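Local structure of Lmo2125 protein (Listeria monocytogenes serovar 1/2a, 5TU0) at residues Ile72-Lys85 with Gly275-Gln289. The protein binds maltose outside the cell and probably delivers it to a membrane transporter as the lipoprotein receptor of a sugar uptake system. The protein carries 2 engineered substitutions. Residues are numbered along the deposited sequence; the frame is centred on the assembly and turned at random.
Sequences IGSLGQQGHLAEVK and GWVVSNYSKNKDVAQ. With TTN (tartronate), chain C.
Q289 meets the backbone of K85 with both ends of its amide. OE1 accepts from K85 N at 2.9 Å, nearly straight at 172°. NE2 donates a hydrogen bond to K85 O at 2.8 Å. The bend at chi2 (67°) turns this amide off the helix toward the backbone of K85, and NE2 has a further, weak bond to D293. A82 N donates to V278 O at 2.8 Å and N280 N to H80 O at 2.9 Å, a single antiparallel bridge around L81 and S279. A water accepts from V278 N and lies 2.8 Å from A82 O, in position to donate to it. The N280 side chain divides its work: ND2 reaches G79 O from above the carbonyl plane, while OD1, together with N280 O, takes the ammonium of K285, whose aliphatic chain passes A82 CB. One residue on from N280, Y281 OH shares a 2.8 Å hydrogen bond with H80 ND1, at the edges of both rings. L81 CD2 packs on V277 CG2 at 3.7 Å, I72 CD1 reaches V277 CG1, and V84 CG1 rests on V278 CG2. Tartronate is hydrogen-bonded to the backbone N of K285 and D286 and donates from O3 to K283 O. A Schellman motif at G79 ends helix 69-77. The returning chain then pairs briefly with the end of strand 272-278, in one alpha/beta lobe of a periplasmic-binding-protein fold.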
loop_
_atom_site.group_PDB
_atom_site.type_symbol
_atom_site.label_atom_id
_atom_site.label_comp_id
_atom_site.label_asym_id
_atom_site.label_seq_id
_atom_site.Cartn_x
_atom_site.Cartn_y
_atom_site.Cartn_z
ATOM N N ILE A 72 -4.667 9.429 6.662
ATOM C CA ILE A 72 -5.581 9.566 7.814
ATOM C C ILE A 72 -4.994 10.380 8.954
ATOM O O ILE A 72 -5.643 11.286 9.470
ATOM C CB ILE A 72 -6.092 8.196 8.295
ATOM C CG1 ILE A 72 -6.983 7.594 7.208
ATOM C CG2 ILE A 72 -6.870 8.336 9.605
ATOM C CD1 ILE A 72 -7.500 6.189 7.475
ATOM N N GLY A 73 -3.760 10.074 9.326
ATOM C CA GLY A 73 -3.073 10.810 10.386
ATOM C C GLY A 73 -2.992 12.293 10.080
ATOM O O GLY A 73 -3.337 13.140 10.919
ATOM N N SER A 74 -2.569 12.609 8.869
ATOM C CA SER A 74 -2.450 14.011 8.459
ATOM C C SER A 74 -3.786 14.770 8.465
ATOM O O SER A 74 -3.846 15.927 8.883
ATOM C CB SER A 74 -1.837 14.109 7.069
ATOM O OG SER A 74 -1.894 15.443 6.624
ATOM N N LEU A 75 -4.850 14.129 7.978
ATOM C CA LEU A 75 -6.143 14.787 7.942
ATOM C C LEU A 75 -6.658 14.966 9.366
ATOM O O LEU A 75 -7.357 15.934 9.670
ATOM C CB LEU A 75 -7.141 14.007 7.079
ATOM C CG LEU A 75 -6.791 14.006 5.582
ATOM C CD1 LEU A 75 -7.535 12.919 4.835
ATOM C CD2 LEU A 75 -7.054 15.368 4.968
ATOM N N GLY A 76 -6.320 14.023 10.238
ATOM C CA GLY A 76 -6.730 14.125 11.641
ATOM C C GLY A 76 -6.007 15.259 12.345
ATOM O O GLY A 76 -6.629 16.042 13.060
ATOM N N GLN A 77 -4.691 15.340 12.155
ATOM C CA GLN A 77 -3.894 16.417 12.762
ATOM C C GLN A 77 -4.334 17.803 12.317
ATOM O O GLN A 77 -4.358 18.746 13.116
ATOM C CB GLN A 77 -2.408 16.265 12.420
ATOM C CG GLN A 77 -1.703 15.164 13.160
ATOM C CD GLN A 77 -0.207 15.139 12.847
ATOM O OE1 GLN A 77 0.215 15.273 11.680
ATOM N NE2 GLN A 77 0.594 14.943 13.876
ATOM N N GLN A 78 -4.683 17.917 11.040
ATOM C CA GLN A 78 -5.127 19.182 10.458
ATOM C C GLN A 78 -6.527 19.601 10.898
ATOM O O GLN A 78 -6.973 20.670 10.536
ATOM C CB GLN A 78 -5.081 19.113 8.935
ATOM C CG GLN A 78 -3.673 19.043 8.356
ATOM C CD GLN A 78 -3.692 18.799 6.860
ATOM O OE1 GLN A 78 -4.758 18.641 6.258
ATOM N NE2 GLN A 78 -2.518 18.759 6.252
ATOM N N GLY A 79 -7.223 18.750 11.648
ATOM C CA GLY A 79 -8.550 19.079 12.158
ATOM C C GLY A 79 -9.725 18.766 11.249
ATOM O O GLY A 79 -10.856 19.166 11.552
ATOM N N HIS A 80 -9.496 18.021 10.165
ATOM C CA HIS A 80 -10.580 17.713 9.211
ATOM C C HIS A 80 -11.372 16.428 9.512
ATOM O O HIS A 80 -12.486 16.252 9.012
ATOM C CB HIS A 80 -10.012 17.655 7.789
ATOM C CG HIS A 80 -9.242 18.879 7.396
ATOM N ND1 HIS A 80 -9.782 20.146 7.437
ATOM C CD2 HIS A 80 -7.981 19.024 6.924
ATOM C CE1 HIS A 80 -8.884 21.020 7.026
ATOM N NE2 HIS A 80 -7.784 20.363 6.704
ATOM N N LEU A 81 -10.794 15.516 10.300
ATOM C CA LEU A 81 -11.467 14.264 10.671
ATOM C C LEU A 81 -11.760 14.213 12.164
ATOM O O LEU A 81 -10.971 14.671 12.970
ATOM C CB LEU A 81 -10.598 13.055 10.318
ATOM C CG LEU A 81 -10.187 12.947 8.850
ATOM C CD1 LEU A 81 -9.313 11.733 8.650
ATOM C CD2 LEU A 81 -11.407 12.894 7.952
ATOM N N ALA A 82 -12.885 13.618 12.522
ATOM C CA ALA A 82 -13.255 13.443 13.919
ATOM C C ALA A 82 -12.501 12.264 14.534
ATOM O O ALA A 82 -12.224 11.295 13.845
ATOM C CB ALA A 82 -14.751 13.159 14.009
ATOM N N GLU A 83 -12.212 12.328 15.829
ATOM C CA GLU A 83 -11.677 11.164 16.540
ATOM C C GLU A 83 -12.826 10.173 16.641
ATOM O O GLU A 83 -13.963 10.579 16.901
ATOM C CB GLU A 83 -11.198 11.506 17.949
ATOM C CG GLU A 83 -10.013 12.431 17.984
ATOM C CD GLU A 83 -9.578 12.747 19.402
ATOM O OE1 GLU A 83 -9.511 11.819 20.241
ATOM O OE2 GLU A 83 -9.301 13.930 19.666
ATOM N N VAL A 84 -12.539 8.894 16.405
ATOM C CA VAL A 84 -13.566 7.841 16.412
ATOM C C VAL A 84 -13.113 6.660 17.236
ATOM O O VAL A 84 -11.914 6.533 17.569
ATOM C CB VAL A 84 -13.896 7.352 14.983
ATOM C CG1 VAL A 84 -14.573 8.463 14.190
ATOM C CG2 VAL A 84 -12.631 6.865 14.259
ATOM N N LYS A 85 -14.067 5.799 17.560
ATOM C CA LYS A 85 -13.781 4.589 18.328
ATOM C C LYS A 85 -13.806 3.402 17.387
ATOM O O LYS A 85 -14.470 3.441 16.340
ATOM C CB LYS A 85 -14.802 4.382 19.438
ATOM C CG LYS A 85 -14.926 5.540 20.417
ATOM C CD LYS A 85 -15.931 5.207 21.509
ATOM C CE LYS A 85 -16.169 6.383 22.450
ATOM N NZ LYS A 85 -14.913 6.818 23.124
ATOM N N GLY A 275 -9.320 3.080 5.212
ATOM C CA GLY A 275 -10.177 3.119 6.379
ATOM C C GLY A 275 -11.367 4.036 6.117
ATOM O O GLY A 275 -11.365 4.853 5.179
ATOM N N TRP A 276 -12.397 3.880 6.935
ATOM C CA TRP A 276 -13.538 4.754 6.905
ATOM C C TRP A 276 -13.242 5.890 7.894
ATOM O O TRP A 276 -12.707 5.653 8.986
ATOM C CB TRP A 276 -14.810 4.003 7.311
ATOM C CG TRP A 276 -15.368 3.160 6.239
ATOM C CD1 TRP A 276 -15.125 1.845 6.007
ATOM C CD2 TRP A 276 -16.301 3.584 5.239
ATOM N NE1 TRP A 276 -15.870 1.411 4.922
ATOM C CE2 TRP A 276 -16.580 2.470 4.423
ATOM C CE3 TRP A 276 -16.915 4.801 4.954
ATOM C CZ2 TRP A 276 -17.471 2.535 3.349
ATOM C CZ3 TRP A 276 -17.798 4.873 3.880
ATOM C CH2 TRP A 276 -18.061 3.742 3.092
ATOM N N VAL A 277 -13.569 7.118 7.499
ATOM C CA VAL A 277 -13.321 8.288 8.325
ATOM C C VAL A 277 -14.574 9.130 8.447
ATOM O O VAL A 277 -15.477 9.012 7.614
ATOM C CB VAL A 277 -12.159 9.130 7.770
ATOM C CG1 VAL A 277 -10.904 8.264 7.660
ATOM C CG2 VAL A 277 -12.482 9.750 6.408
ATOM N N VAL A 278 -14.624 9.960 9.494
ATOM C CA VAL A 278 -15.774 10.839 9.783
ATOM C C VAL A 278 -15.341 12.288 9.695
ATOM O O VAL A 278 -14.335 12.681 10.285
ATOM C CB VAL A 278 -16.329 10.584 11.196
ATOM C CG1 VAL A 278 -17.472 11.545 11.523
ATOM C CG2 VAL A 278 -16.768 9.140 11.336
ATOM N N SER A 279 -16.092 13.086 8.946
ATOM C CA SER A 279 -15.827 14.512 8.842
ATOM C C SER A 279 -15.907 15.171 10.223
ATOM O O SER A 279 -16.859 14.940 10.965
ATOM C CB SER A 279 -16.861 15.158 7.921
ATOM O OG SER A 279 -16.776 16.566 7.949
ATOM N N ASN A 280 -14.906 15.985 10.571
ATOM C CA ASN A 280 -14.921 16.682 11.866
ATOM C C ASN A 280 -15.976 17.794 11.859
ATOM O O ASN A 280 -16.306 18.325 12.914
ATOM C CB ASN A 280 -13.547 17.273 12.188
ATOM C CG ASN A 280 -13.331 17.512 13.680
ATOM O OD1 ASN A 280 -13.997 16.919 14.539
ATOM N ND2 ASN A 280 -12.350 18.344 13.993
ATOM N N TYR A 281 -16.506 18.119 10.676
ATOM C CA TYR A 281 -17.533 19.153 10.507
ATOM C C TYR A 281 -18.934 18.561 10.522
ATOM O O TYR A 281 -19.918 19.295 10.453
ATOM C CB TYR A 281 -17.313 19.884 9.172
ATOM C CG TYR A 281 -15.872 20.349 8.953
ATOM C CD1 TYR A 281 -15.442 21.586 9.402
ATOM C CD2 TYR A 281 -14.957 19.540 8.277
ATOM C CE1 TYR A 281 -14.137 22.012 9.209
ATOM C CE2 TYR A 281 -13.645 19.954 8.069
ATOM C CZ TYR A 281 -13.240 21.188 8.549
ATOM O OH TYR A 281 -11.958 21.592 8.349
ATOM N N SER A 282 -19.032 17.237 10.618
ATOM C CA SER A 282 -20.318 16.572 10.593
ATOM C C SER A 282 -21.188 16.949 11.780
ATOM O O SER A 282 -20.708 17.147 12.902
ATOM C CB SER A 282 -20.147 15.058 10.551
ATOM O OG SER A 282 -21.410 14.406 10.582
ATOM N N LYS A 283 -22.478 17.042 11.504
ATOM C CA LYS A 283 -23.455 17.352 12.517
ATOM C C LYS A 283 -24.131 16.034 12.913
ATOM O O LYS A 283 -25.061 16.033 13.724
ATOM C CB LYS A 283 -24.492 18.335 11.928
ATOM C CG LYS A 283 -24.777 19.537 12.799
ATOM C CD LYS A 283 -23.568 20.453 12.821
ATOM C CE LYS A 283 -23.871 21.762 13.525
ATOM N NZ LYS A 283 -22.677 22.660 13.513
ATOM N N ASN A 284 -23.651 14.918 12.348
ATOM C CA ASN A 284 -24.223 13.595 12.587
ATOM C C ASN A 284 -23.168 12.597 13.071
ATOM O O ASN A 284 -23.164 11.441 12.647
ATOM C CB ASN A 284 -24.819 13.083 11.277
ATOM C CG ASN A 284 -25.873 14.015 10.701
ATOM O OD1 ASN A 284 -26.946 14.177 11.268
ATOM N ND2 ASN A 284 -25.586 14.588 9.545
ATOM N N LYS A 285 -22.284 13.041 13.958
ATOM C CA LYS A 285 -21.193 12.192 14.445
ATOM C C LYS A 285 -21.593 10.892 15.176
ATOM O O LYS A 285 -20.896 9.883 15.046
ATOM C CB LYS A 285 -20.215 13.005 15.284
ATOM C CG LYS A 285 -19.484 14.059 14.471
ATOM C CD LYS A 285 -18.379 14.730 15.267
ATOM C CE LYS A 285 -17.792 15.875 14.473
ATOM N NZ LYS A 285 -16.745 16.584 15.236
ATOM N N ASP A 286 -22.695 10.905 15.936
ATOM C CA ASP A 286 -23.143 9.685 16.637
ATOM C C ASP A 286 -23.557 8.641 15.607
ATOM O O ASP A 286 -23.129 7.495 15.692
ATOM C CB ASP A 286 -24.313 9.946 17.605
ATOM C CG ASP A 286 -23.918 10.784 18.812
ATOM O OD1 ASP A 286 -22.718 10.830 19.169
ATOM O OD2 ASP A 286 -24.837 11.378 19.434
ATOM N N VAL A 287 -24.384 9.037 14.636
ATOM C CA VAL A 287 -24.801 8.103 13.586
ATOM C C VAL A 287 -23.598 7.678 12.732
ATOM O O VAL A 287 -23.513 6.515 12.328
ATOM C CB VAL A 287 -25.936 8.656 12.705
ATOM C CG1 VAL A 287 -26.283 7.670 11.601
ATOM C CG2 VAL A 287 -27.174 8.918 13.553
ATOM N N ALA A 288 -22.677 8.615 12.467
ATOM C CA ALA A 288 -21.455 8.308 11.712
ATOM C C ALA A 288 -20.607 7.230 12.425
ATOM O O ALA A 288 -20.048 6.320 11.772
ATOM C CB ALA A 288 -20.617 9.568 11.522
ATOM N N GLN A 289 -20.506 7.338 13.752
ATOM C CA GLN A 289 -19.761 6.351 14.562
ATOM C C GLN A 289 -20.417 4.975 14.406
ATOM O O GLN A 289 -19.729 3.954 14.229
ATOM C CB GLN A 289 -19.727 6.746 16.040
ATOM C CG GLN A 289 -19.062 5.709 16.942
ATOM C CD GLN A 289 -17.574 5.573 16.677
ATOM O OE1 GLN A 289 -16.812 6.522 16.886
ATOM N NE2 GLN A 289 -17.137 4.385 16.239
HETATM C C1 TTN C . -24.151 14.367 16.754
HETATM C C2 TTN C . -24.023 15.866 16.883
HETATM C C3 TTN C . -22.765 16.387 16.244
HETATM O O1 TTN C . -23.284 13.654 17.303
HETATM O O2 TTN C . -25.105 13.878 16.105
HETATM O O3 TTN C . -25.143 16.532 16.281
HETATM O O4 TTN C . -22.209 15.712 15.352
HETATM O O5 TTN C . -22.322 17.494 16.624
HETATM O O HOH W 1 -12.482 10.042 11.328
#